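Local atomic coordinates of beta-galactosidase (Bacteroides thetaiotaomicron, PDB entry 5MUJ), a protein that probably hydrolyses arabinofuranosidic linkages in the plant pectin rhamnogalacturonan II, and here holds that pectin's chain B oligosaccharide in its glycan pocket. Residues Gly268-Asp273 against Phe286-Phe291; Tyr297-Thr302 against Glu329-Lys334; Phe225-Gly230 against Lys238-Gly243; Asn301-Ser306 against Ala318-Pro323. One frame throughout, in Å; residues are numbered along the deposited sequence.

Interaction 1. Residues Gly268-Asp273 against Phe286-Phe291; sequences GTITGD and FYFSAF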
# COMPACT_ATOMS: atom_id res chain seq x y z
N GLY A 268 16.24 12.13 0.18
CA GLY A 268 14.88 12.19 -0.29
C GLY A 268 14.35 10.86 -0.81
O GLY A 268 13.22 10.82 -1.29
N THR A 269 15.11 9.76 -0.68
CA THR A 269 14.65 8.46 -1.23
C THR A 269 13.50 7.91 -0.41
O THR A 269 13.52 8.00 0.84
CB THR A 269 15.78 7.40 -1.22
OG1 THR A 269 16.88 7.90 -1.97
CG2 THR A 269 15.32 6.05 -1.81
N ILE A 270 12.53 7.31 -1.11
CA ILE A 270 11.36 6.75 -0.48
C ILE A 270 11.46 5.26 -0.59
O ILE A 270 11.72 4.74 -1.66
CB ILE A 270 10.07 7.25 -1.15
CG1 ILE A 270 9.87 8.74 -0.84
CG2 ILE A 270 8.86 6.52 -0.62
CD1 ILE A 270 8.75 9.40 -1.63
N THR A 271 11.19 4.59 0.51
CA THR A 271 10.99 3.16 0.57
C THR A 271 9.65 3.01 1.27
O THR A 271 9.47 3.51 2.40
CB THR A 271 12.08 2.42 1.38
OG1 THR A 271 13.38 2.73 0.85
CG2 THR A 271 11.84 0.89 1.39
N GLY A 272 8.70 2.33 0.60
CA GLY A 272 7.44 2.17 1.23
C GLY A 272 6.43 1.20 0.66
O GLY A 272 6.74 0.30 -0.12
N ASP A 273 5.22 1.41 1.14
CA ASP A 273 4.09 0.53 0.89
C ASP A 273 4.45 -0.94 0.93
O ASP A 273 4.23 -1.69 -0.02
CB ASP A 273 3.35 0.95 -0.40
CG ASP A 273 2.69 2.34 -0.27
OD1 ASP A 273 3.12 3.16 0.59
OD2 ASP A 273 1.70 2.60 -0.99
N PHE A 286 6.86 -7.16 -0.88
CA PHE A 286 6.75 -6.32 -2.06
C PHE A 286 6.77 -4.88 -1.54
O PHE A 286 6.06 -4.57 -0.58
CB PHE A 286 5.44 -6.63 -2.80
CG PHE A 286 5.37 -8.03 -3.31
CD1 PHE A 286 6.08 -8.38 -4.45
CD2 PHE A 286 4.69 -9.02 -2.61
CE1 PHE A 286 6.00 -9.68 -4.95
CE2 PHE A 286 4.65 -10.32 -3.08
CZ PHE A 286 5.36 -10.65 -4.23
N TYR A 287 7.57 -4.04 -2.18
CA TYR A 287 7.67 -2.62 -1.78
C TYR A 287 7.96 -1.76 -3.00
O TYR A 287 8.44 -2.27 -4.04
CB TYR A 287 8.73 -2.47 -0.69
CG TYR A 287 10.15 -2.54 -1.16
CD1 TYR A 287 10.83 -1.37 -1.54
CD2 TYR A 287 10.84 -3.75 -1.21
CE1 TYR A 287 12.16 -1.43 -1.96
CE2 TYR A 287 12.16 -3.81 -1.62
CZ TYR A 287 12.81 -2.64 -2.00
OH TYR A 287 14.11 -2.71 -2.42
N PHE A 288 7.70 -0.46 -2.88
CA PHE A 288 8.12 0.51 -3.89
C PHE A 288 9.21 1.40 -3.34
O PHE A 288 9.35 1.63 -2.10
CB PHE A 288 7.00 1.41 -4.44
CG PHE A 288 6.73 2.72 -3.69
CD1 PHE A 288 5.91 2.76 -2.54
CD2 PHE A 288 7.21 3.95 -4.16
CE1 PHE A 288 5.61 3.92 -1.91
CE2 PHE A 288 6.97 5.16 -3.45
CZ PHE A 288 6.15 5.13 -2.35
N SER A 289 9.96 1.94 -4.28
CA SER A 289 10.93 2.96 -3.98
C SER A 289 10.81 4.07 -5.00
O SER A 289 10.41 3.85 -6.14
CB SER A 289 12.33 2.37 -3.97
OG SER A 289 13.26 3.31 -3.42
N ALA A 290 11.12 5.29 -4.59
CA ALA A 290 11.17 6.44 -5.48
C ALA A 290 12.40 7.25 -5.16
O ALA A 290 12.85 7.27 -3.98
CB ALA A 290 9.92 7.31 -5.39
N PHE A 291 12.91 7.95 -6.17
CA PHE A 291 14.08 8.87 -5.99
C PHE A 291 15.26 8.11 -5.39
O PHE A 291 16.00 8.63 -4.54
CB PHE A 291 13.69 10.11 -5.18
CG PHE A 291 12.41 10.72 -5.62
CD1 PHE A 291 12.26 11.13 -6.94
CD2 PHE A 291 11.30 10.77 -4.77
CE1 PHE A 291 11.04 11.64 -7.39
CE2 PHE A 291 10.09 11.28 -5.22
CZ PHE A 291 9.96 11.70 -6.53
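With chi1 at -58°, Thr269 sets OG1 beside its own backbone N, where the hydroxyl donates to Phe291 O at 2.8 Å. Ser289 turns the other way, OG opposite its backbone N (chi1 -169°), and gives its proton to Ile270 O at 2.7 Å. That carbonyl oxygen is held twice: Ala290 N, 3.0 Å from Ile270 O, arrives from the face of the carbonyl plane opposite the serine hydroxyl. Ile270 N returns an almost straight bond to Ala290 O, and Gly272 forms the next hydrogen-bonded pair, with Phe288. These bonds zip together antiparallel strands 270-279 and 282-290, the innermost hairpin of one blade of a five-bladed beta-propeller. Ile270 CG2 rests 3.5 Å from Phe288 CZ, while the backbone N of Gly272, a residue with no side chain to intervene, lies over a face of the same ring. At the ring's edge lies Asp273, its carboxylate nearly perpendicular to the ring, with OD1 3.6 Å from Phe288 CE1. A valine in place of Thr269 would probably leave Phe291 O without its hydroxyl donor, and the chain just after the strand less firmly fixed. Ile270, Ala290 and Phe291 line the glycan pocket: the bound galactose touches Ile270 and Phe291, a rhamnose touches Ile270 and Ala290, and the arabinopyranose meets Phe291.

Interaction 2. Residues Tyr297-Thr302 against Glu329-Lys334; sequences YKAFNT and ELFAHK. With RAM (alpha-L-rhamnopyranose), chain B.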
# COMPACT_ATOMS: atom_id res chain seq x y z
N TYR A 297 14.95 5.49 -13.62
CA TYR A 297 13.54 5.85 -13.59
C TYR A 297 13.19 6.22 -12.17
O TYR A 297 13.86 5.77 -11.22
CB TYR A 297 12.66 4.72 -14.09
CG TYR A 297 13.20 3.35 -13.75
CD1 TYR A 297 13.02 2.80 -12.49
CD2 TYR A 297 13.98 2.66 -14.65
CE1 TYR A 297 13.54 1.55 -12.18
CE2 TYR A 297 14.49 1.41 -14.35
CZ TYR A 297 14.28 0.85 -13.12
OH TYR A 297 14.78 -0.40 -12.84
N LYS A 298 12.16 7.04 -12.03
CA LYS A 298 11.90 7.76 -10.75
C LYS A 298 11.16 6.98 -9.66
O LYS A 298 11.25 7.35 -8.48
CB LYS A 298 11.15 9.05 -11.02
CG LYS A 298 11.98 10.08 -11.80
CD LYS A 298 12.98 10.87 -10.96
CE LYS A 298 13.73 11.86 -11.85
NZ LYS A 298 15.17 12.01 -11.47
N ALA A 299 10.37 5.99 -10.04
CA ALA A 299 9.73 5.09 -9.08
C ALA A 299 9.40 3.73 -9.66
O ALA A 299 9.10 3.61 -10.85
CB ALA A 299 8.47 5.73 -8.47
N PHE A 300 9.47 2.71 -8.82
CA PHE A 300 9.45 1.32 -9.24
C PHE A 300 9.11 0.39 -8.11
O PHE A 300 9.15 0.80 -6.94
CB PHE A 300 10.82 0.93 -9.81
CG PHE A 300 11.97 1.14 -8.80
CD1 PHE A 300 12.60 2.40 -8.63
CD2 PHE A 300 12.38 0.09 -8.01
CE1 PHE A 300 13.64 2.59 -7.68
CE2 PHE A 300 13.42 0.28 -7.07
CZ PHE A 300 14.02 1.52 -6.92
N ASN A 301 8.74 -0.85 -8.45
CA ASN A 301 8.52 -1.92 -7.48
C ASN A 301 9.59 -3.01 -7.57
O ASN A 301 9.99 -3.45 -8.66
CB ASN A 301 7.15 -2.59 -7.70
CG ASN A 301 6.00 -1.65 -7.41
OD1 ASN A 301 6.10 -0.73 -6.62
ND2 ASN A 301 4.86 -1.91 -8.04
N THR A 302 10.02 -3.47 -6.39
CA THR A 302 10.83 -4.67 -6.26
C THR A 302 10.45 -5.43 -4.98
O THR A 302 9.34 -5.21 -4.42
CB THR A 302 12.34 -4.39 -6.45
OG1 THR A 302 13.07 -5.62 -6.45
CG2 THR A 302 12.88 -3.46 -5.39
N GLU A 329 4.65 6.06 -17.54
CA GLU A 329 5.95 6.51 -17.99
C GLU A 329 6.76 7.32 -16.94
O GLU A 329 7.96 7.46 -17.10
CB GLU A 329 5.83 7.33 -19.26
CG GLU A 329 5.21 8.71 -19.06
CD GLU A 329 4.70 9.38 -20.33
OE1 GLU A 329 5.16 9.05 -21.45
OE2 GLU A 329 3.85 10.28 -20.19
N LEU A 330 6.09 7.84 -15.91
CA LEU A 330 6.77 8.59 -14.85
C LEU A 330 7.02 7.72 -13.62
O LEU A 330 8.17 7.56 -13.20
CB LEU A 330 5.95 9.84 -14.49
CG LEU A 330 6.58 10.73 -13.40
CD1 LEU A 330 7.95 11.25 -13.82
CD2 LEU A 330 5.65 11.89 -13.05
N PHE A 331 5.94 7.17 -13.04
CA PHE A 331 6.02 6.30 -11.90
C PHE A 331 5.27 5.00 -12.21
O PHE A 331 4.16 5.03 -12.77
CB PHE A 331 5.37 6.89 -10.62
CG PHE A 331 5.87 8.26 -10.19
CD1 PHE A 331 7.21 8.56 -10.22
CD2 PHE A 331 4.98 9.21 -9.67
CE1 PHE A 331 7.66 9.80 -9.78
CE2 PHE A 331 5.42 10.46 -9.26
CZ PHE A 331 6.76 10.74 -9.31
N ALA A 332 5.86 3.85 -11.86
CA ALA A 332 5.13 2.55 -11.94
C ALA A 332 5.43 1.84 -10.64
O ALA A 332 6.50 1.28 -10.47
CB ALA A 332 5.55 1.70 -13.15
N HIS A 333 4.51 1.95 -9.69
CA HIS A 333 4.88 1.83 -8.30
C HIS A 333 3.71 1.60 -7.35
O HIS A 333 2.59 2.05 -7.58
CB HIS A 333 5.70 3.09 -7.87
CG HIS A 333 4.90 4.34 -7.70
ND1 HIS A 333 3.71 4.59 -8.32
CD2 HIS A 333 5.12 5.42 -6.91
CE1 HIS A 333 3.25 5.78 -7.97
NE2 HIS A 333 4.09 6.30 -7.10
N LYS A 334 4.05 0.97 -6.22
CA LYS A 334 3.13 0.56 -5.15
C LYS A 334 2.56 -0.76 -5.55
O LYS A 334 2.38 -0.97 -6.74
CB LYS A 334 2.11 1.64 -4.80
CG LYS A 334 2.74 3.01 -4.59
CD LYS A 334 1.73 3.99 -4.09
CE LYS A 334 2.36 5.36 -3.92
NZ LYS A 334 1.35 6.33 -3.45
C1 RAM B . 4.96 10.76 -2.81
C2 RAM B . 3.73 9.91 -2.61
C3 RAM B . 3.11 9.64 -3.98
C4 RAM B . 4.17 8.97 -4.85
C5 RAM B . 5.51 9.71 -4.97
C6 RAM B . 6.63 8.81 -5.48
O2 RAM B . 4.14 8.67 -1.96
O3 RAM B . 1.93 8.84 -3.89
O4 RAM B . 3.67 8.88 -6.17
O5 RAM B . 5.96 10.39 -3.77
O HOH W 1 10.57 7.97 -14.25
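Lys334 N donates to Asn301 OD1 at 2.7 Å, the shortest bond between the two segments; it reaches a lone pair in the amide's carbonyl plane, though the bond is bent, 134° at the hydrogen. The same amide returns the grip, ND2 giving a hydrogen to Lys334 O at 3.0 Å from above that carbonyl's plane, so the asparagine end is fixed by both backbone polar atoms of one residue. Toward the start of the strands, Ala299 CB touches two aromatic side chains, 3.6 Å from Phe331 CD1 and close to His333 CD2. Strands 299-306 and 331-340 belong to adjacent blades of the beta-propeller, and run here at 42° to each other, joined by a weak bond from Ala332 N to Ala299 O. A classic beta bulge, Leu330 and Phe331 both facing Val351, opens strand 331-340 and includes the pocket residue Phe331. Water 1 bridges Lys298 N and Leu330 O. Phe331 takes Leu330 CG over one face and the rhamnose C6 over the other, with Lys298 CB at its edge. His333, its ring between Phe331 CB and Lys334 CG, shares a nearly straight hydrogen bond of 2.8 Å between NE2 and rhamnose O4. The extended Lys334 chain puts NZ 2.6 Å from rhamnose O3, and a salt bridge to Asp61 also holds the ammonium.

Interaction 3. Residues Phe225-Gly230 against Lys238-Gly243; sequences FYNAGG and KGERVG. With 8PK (4-O-[(1R)-1-hydroxyethyl]-2-O-methyl-alpha-L-fucopyranose), chain C.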
# COMPACT_ATOMS: atom_id res chain seq x y z
N PHE A 225 3.13 -3.06 9.61
CA PHE A 225 4.19 -2.63 8.78
C PHE A 225 3.72 -1.29 8.21
O PHE A 225 2.69 -1.13 7.70
CB PHE A 225 4.62 -3.61 7.63
CG PHE A 225 5.57 -4.68 8.04
CD1 PHE A 225 5.14 -5.72 8.78
CD2 PHE A 225 6.93 -4.61 7.74
CE1 PHE A 225 5.98 -6.68 9.19
CE2 PHE A 225 7.80 -5.61 8.18
CZ PHE A 225 7.30 -6.66 8.87
N TYR A 226 4.50 -0.24 8.45
CA TYR A 226 4.14 1.10 7.98
C TYR A 226 5.34 1.93 7.58
O TYR A 226 6.46 1.69 8.05
CB TYR A 226 3.29 1.88 9.00
CG TYR A 226 3.93 2.35 10.30
CD1 TYR A 226 4.32 1.44 11.28
CD2 TYR A 226 4.04 3.71 10.56
CE1 TYR A 226 4.83 1.88 12.50
CE2 TYR A 226 4.60 4.16 11.75
CZ TYR A 226 4.97 3.22 12.71
OH TYR A 226 5.48 3.61 13.95
N ASN A 227 5.13 2.85 6.65
CA ASN A 227 6.19 3.76 6.23
C ASN A 227 5.86 5.19 6.69
O ASN A 227 4.73 5.55 6.97
CB ASN A 227 6.56 3.65 4.71
CG ASN A 227 5.39 3.88 3.78
OD1 ASN A 227 4.51 3.01 3.65
ND2 ASN A 227 5.44 4.98 3.02
N ALA A 228 6.92 5.96 6.92
CA ALA A 228 6.80 7.27 7.53
C ALA A 228 8.03 8.06 7.12
O ALA A 228 8.99 7.47 6.70
CB ALA A 228 6.73 7.14 9.04
N GLY A 229 7.95 9.39 7.25
CA GLY A 229 9.05 10.30 6.92
C GLY A 229 9.78 10.76 8.18
O GLY A 229 9.17 11.01 9.17
N GLY A 230 11.09 10.84 8.08
CA GLY A 230 11.95 11.38 9.14
C GLY A 230 13.33 11.63 8.64
O GLY A 230 13.66 11.42 7.47
N LYS A 238 16.77 13.30 4.98
CA LYS A 238 15.33 13.07 4.97
C LYS A 238 14.99 11.94 3.99
O LYS A 238 15.59 11.81 2.91
CB LYS A 238 14.59 14.36 4.58
CG LYS A 238 13.09 14.31 4.84
CD LYS A 238 12.25 15.24 3.96
CE LYS A 238 12.22 14.87 2.47
NZ LYS A 238 11.49 13.60 2.18
N GLY A 239 14.03 11.11 4.41
CA GLY A 239 13.42 10.09 3.51
C GLY A 239 12.21 9.42 4.13
O GLY A 239 11.74 9.82 5.18
N GLU A 240 11.70 8.38 3.43
CA GLU A 240 10.63 7.49 3.95
C GLU A 240 11.14 6.08 4.08
O GLU A 240 11.81 5.56 3.18
CB GLU A 240 9.40 7.39 3.01
CG GLU A 240 8.74 8.73 2.83
CD GLU A 240 7.40 8.66 2.11
OE1 GLU A 240 6.76 7.59 2.08
OE2 GLU A 240 7.01 9.69 1.56
N ARG A 241 10.84 5.49 5.20
CA ARG A 241 11.40 4.25 5.62
C ARG A 241 10.28 3.38 6.21
O ARG A 241 9.21 3.89 6.59
CB ARG A 241 12.47 4.51 6.70
CG ARG A 241 13.66 5.30 6.19
CD ARG A 241 14.55 5.76 7.36
NE ARG A 241 15.61 6.62 6.87
CZ ARG A 241 15.54 7.95 6.74
NH1 ARG A 241 14.41 8.61 6.99
NH2 ARG A 241 16.60 8.64 6.32
N VAL A 242 10.58 2.11 6.40
CA VAL A 242 9.60 1.12 6.84
C VAL A 242 9.92 0.62 8.24
O VAL A 242 11.06 0.21 8.52
CB VAL A 242 9.53 -0.06 5.85
CG1 VAL A 242 8.70 -1.18 6.42
CG2 VAL A 242 8.97 0.39 4.52
N GLY A 243 8.90 0.61 9.09
CA GLY A 243 9.02 0.08 10.44
C GLY A 243 7.82 -0.69 10.88
O GLY A 243 6.84 -0.78 10.17
O9 8PK C . 5.96 18.29 5.82
C8 8PK C . 5.85 16.87 5.77
C10 8PK C . 4.62 16.41 6.53
O4 8PK C . 5.81 16.44 4.40
C4 8PK C . 6.91 16.90 3.62
C5 8PK C . 6.46 17.04 2.18
C6 8PK C . 5.26 17.98 2.04
O5 8PK C . 6.14 15.74 1.64
C3 8PK C . 8.11 15.96 3.73
O3 8PK C . 8.57 15.80 5.07
C2 8PK C . 7.71 14.61 3.18
O2 8PK C . 8.85 13.75 3.26
C7 8PK C . 8.74 12.71 4.24
C1 8PK C . 7.19 14.76 1.75
O HOH W 2 11.84 7.53 7.64
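Glu240 CB passes 3.7 Å from Ala228 O, and CG stays beside the same carbonyl before the extended chain carries the carboxylate across to Asn227. There OE1 takes a weak hydrogen bond from Asn227 ND2 at 3.1 Å, amide and carboxylate lying nearly coplanar, 14° apart. The two strands, 222-231 and 238-247, form an antiparallel hairpin in the middle of a propeller blade, with hydrogen-bonded pairs Tyr226-Gly243, Ala228-Arg241 and Gly230-Gly239. Asn227 OD1 reaches beyond the hairpin to Asp273 N, and Glu240 touches both Ile270 and the bound galactose. On the face away from Glu240, Arg241 runs straight from CG to NE. Its NH1 donates to Gly230 O at 2.9 Å from well above the carbonyl plane, although the oxygen sits in the guanidinium plane, leaving the direction of the C=O to Gly239 N; two donors thus hold one carbonyl. Water 2, likewise at the guanidinium edge, accepts from NH1. NE is salt-bridged to Glu265 and NH2 bonds Leu237 O, so the head is fixed on several sides. With no side chain at Gly229, its CA can lie 3.6 Å from C7, the methoxy carbon of the sugar 8PK. Lys238, bent at its last two torsions, brings NZ round to donate to O2 of the same sugar at 2.9 Å.

Interaction 4. Residues Asn301-Ser306 against Ala318-Pro323; sequences NTFAAS and ADLIIP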
# COMPACT_ATOMS: atom_id res chain seq x y z
N ASN A 301 8.74 -0.85 -8.45
CA ASN A 301 8.52 -1.92 -7.48
C ASN A 301 9.59 -3.01 -7.57
O ASN A 301 9.99 -3.45 -8.66
CB ASN A 301 7.15 -2.59 -7.70
CG ASN A 301 6.00 -1.65 -7.41
OD1 ASN A 301 6.10 -0.73 -6.62
ND2 ASN A 301 4.86 -1.91 -8.04
N THR A 302 10.02 -3.47 -6.39
CA THR A 302 10.83 -4.67 -6.26
C THR A 302 10.45 -5.43 -4.98
O THR A 302 9.34 -5.21 -4.42
CB THR A 302 12.34 -4.39 -6.45
OG1 THR A 302 13.07 -5.62 -6.45
CG2 THR A 302 12.88 -3.46 -5.39
N PHE A 303 11.31 -6.31 -4.48
CA PHE A 303 10.97 -7.02 -3.27
C PHE A 303 12.20 -7.28 -2.43
O PHE A 303 13.31 -7.20 -2.92
CB PHE A 303 10.29 -8.35 -3.59
CG PHE A 303 11.23 -9.37 -4.18
CD1 PHE A 303 11.53 -9.35 -5.54
CD2 PHE A 303 11.84 -10.30 -3.36
CE1 PHE A 303 12.41 -10.30 -6.09
CE2 PHE A 303 12.72 -11.24 -3.92
CZ PHE A 303 13.01 -11.24 -5.28
N ALA A 304 11.90 -7.62 -1.18
CA ALA A 304 12.85 -8.14 -0.23
C ALA A 304 12.32 -9.40 0.41
O ALA A 304 11.13 -9.71 0.30
CB ALA A 304 13.15 -7.06 0.83
N ALA A 305 13.17 -10.15 1.11
CA ALA A 305 12.70 -11.34 1.82
C ALA A 305 13.38 -11.48 3.19
O ALA A 305 14.45 -10.90 3.41
CB ALA A 305 12.85 -12.61 0.96
N SER A 306 12.72 -12.21 4.09
CA SER A 306 13.16 -12.33 5.49
C SER A 306 12.59 -13.59 6.12
O SER A 306 11.49 -14.03 5.78
CB SER A 306 12.70 -11.12 6.31
OG SER A 306 13.07 -11.30 7.64
N ALA A 318 16.73 -7.38 -11.58
CA ALA A 318 15.85 -6.42 -12.24
C ALA A 318 14.64 -6.14 -11.37
O ALA A 318 14.10 -7.03 -10.75
CB ALA A 318 15.37 -6.96 -13.60
N ASP A 319 14.20 -4.91 -11.41
CA ASP A 319 13.03 -4.50 -10.65
C ASP A 319 11.79 -5.19 -11.25
O ASP A 319 11.73 -5.43 -12.44
CB ASP A 319 12.89 -3.02 -10.75
CG ASP A 319 13.96 -2.29 -9.93
OD1 ASP A 319 14.28 -2.79 -8.83
OD2 ASP A 319 14.46 -1.27 -10.40
N LEU A 320 10.79 -5.40 -10.41
CA LEU A 320 9.58 -6.14 -10.84
C LEU A 320 8.71 -5.32 -11.76
O LEU A 320 8.15 -5.88 -12.74
CB LEU A 320 8.77 -6.51 -9.61
CG LEU A 320 9.35 -7.54 -8.65
CD1 LEU A 320 8.38 -7.85 -7.52
CD2 LEU A 320 9.75 -8.82 -9.38
N ILE A 321 8.48 -4.06 -11.44
CA ILE A 321 7.65 -3.15 -12.21
C ILE A 321 8.39 -1.86 -12.38
O ILE A 321 8.84 -1.27 -11.38
CB ILE A 321 6.30 -2.81 -11.51
CG1 ILE A 321 5.54 -4.08 -11.15
CG2 ILE A 321 5.45 -1.87 -12.36
CD1 ILE A 321 4.91 -4.85 -12.33
N ILE A 322 8.56 -1.41 -13.62
CA ILE A 322 9.21 -0.15 -13.93
C ILE A 322 8.43 0.61 -14.97
O ILE A 322 7.66 -0.03 -15.75
CB ILE A 322 10.68 -0.35 -14.43
CG1 ILE A 322 10.77 -0.94 -15.85
CG2 ILE A 322 11.47 -1.20 -13.43
CD1 ILE A 322 12.20 -1.05 -16.37
N PRO A 323 8.61 1.94 -15.09
CA PRO A 323 8.02 2.71 -16.19
C PRO A 323 8.45 2.17 -17.54
O PRO A 323 9.65 1.97 -17.77
CB PRO A 323 8.58 4.13 -15.99
CG PRO A 323 8.78 4.21 -14.51
CD PRO A 323 9.23 2.83 -14.09
O HOH W 3 15.63 -4.99 -7.51
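Asn301 N donates to Ile321 O at 3.0 Å, and Asn301 O receives Ile321 N at 3.2 Å, closing a single antiparallel bridge. Leu320 N adds a weak, bent bond to the same Asn301 O. Two consecutive residues, Leu320 and Ile321, therefore face one asparagine: a classic beta bulge within an otherwise irregular segment. The leucine side chain runs along strand 299-306, where CB lies 3.4 Å from Asn301 O, CG comes near Thr302 CA, and CD1 meets Phe303 CD1 at 4.0 Å, the two side chains crossing at about a right angle. Ile321 lies alongside Asn301 and points the same way, its CB 3.9 Å from Asn301 CB. With an alanine here instead of Leu320, Phe303 CD1 would probably lose the leucine methyl packed against it and a gap would open beside Thr302. Thr302 holds OG1 opposite its backbone N (chi1 -174°), where water 3 lies 2.8 Å from OG1 and donates to Asp319 OD1. Further out, a salt bridge from Arg295 steadies Asp319 OD1, Tyr297 OH bonds OD2, and Trp315 stacks on Phe303. The loop lines one edge of strand 299-306, beyond where Phe303 and Ala305 pair with Trp315 and Thr313; the opposite edge belongs to strand 282-290, whose Phe286 also touches Leu320. Ile321 packs on Ala332 of strand 331-340 and Tyr348 of strand 343-351 in the next blade.

In the fold
Along the chain interaction 3 comes first, then interaction 1, and interactions 2 and 4 both start from strand 299-306, sharing Asn301 and Thr302. Interactions 1, 2 and 4 involve one four-stranded blade, in which strands 282-290 and 299-306 are neighbours; interaction 3 lies in the preceding blade, and interaction 2 reaches into the following one. The centre of interaction 1 is about 9 Å from those of interactions 2 and 3, with probable hydrogen bonds from Ser289 N to Phe300 O and from Thr271 N to Glu240 O respectively; the centre of interaction 3 is about 18 Å from those of interactions 2 and 4. Interactions 1, 2 and 3 thus supply adjoining walls of the glycan pocket from three successive blades, with interaction 4 further back.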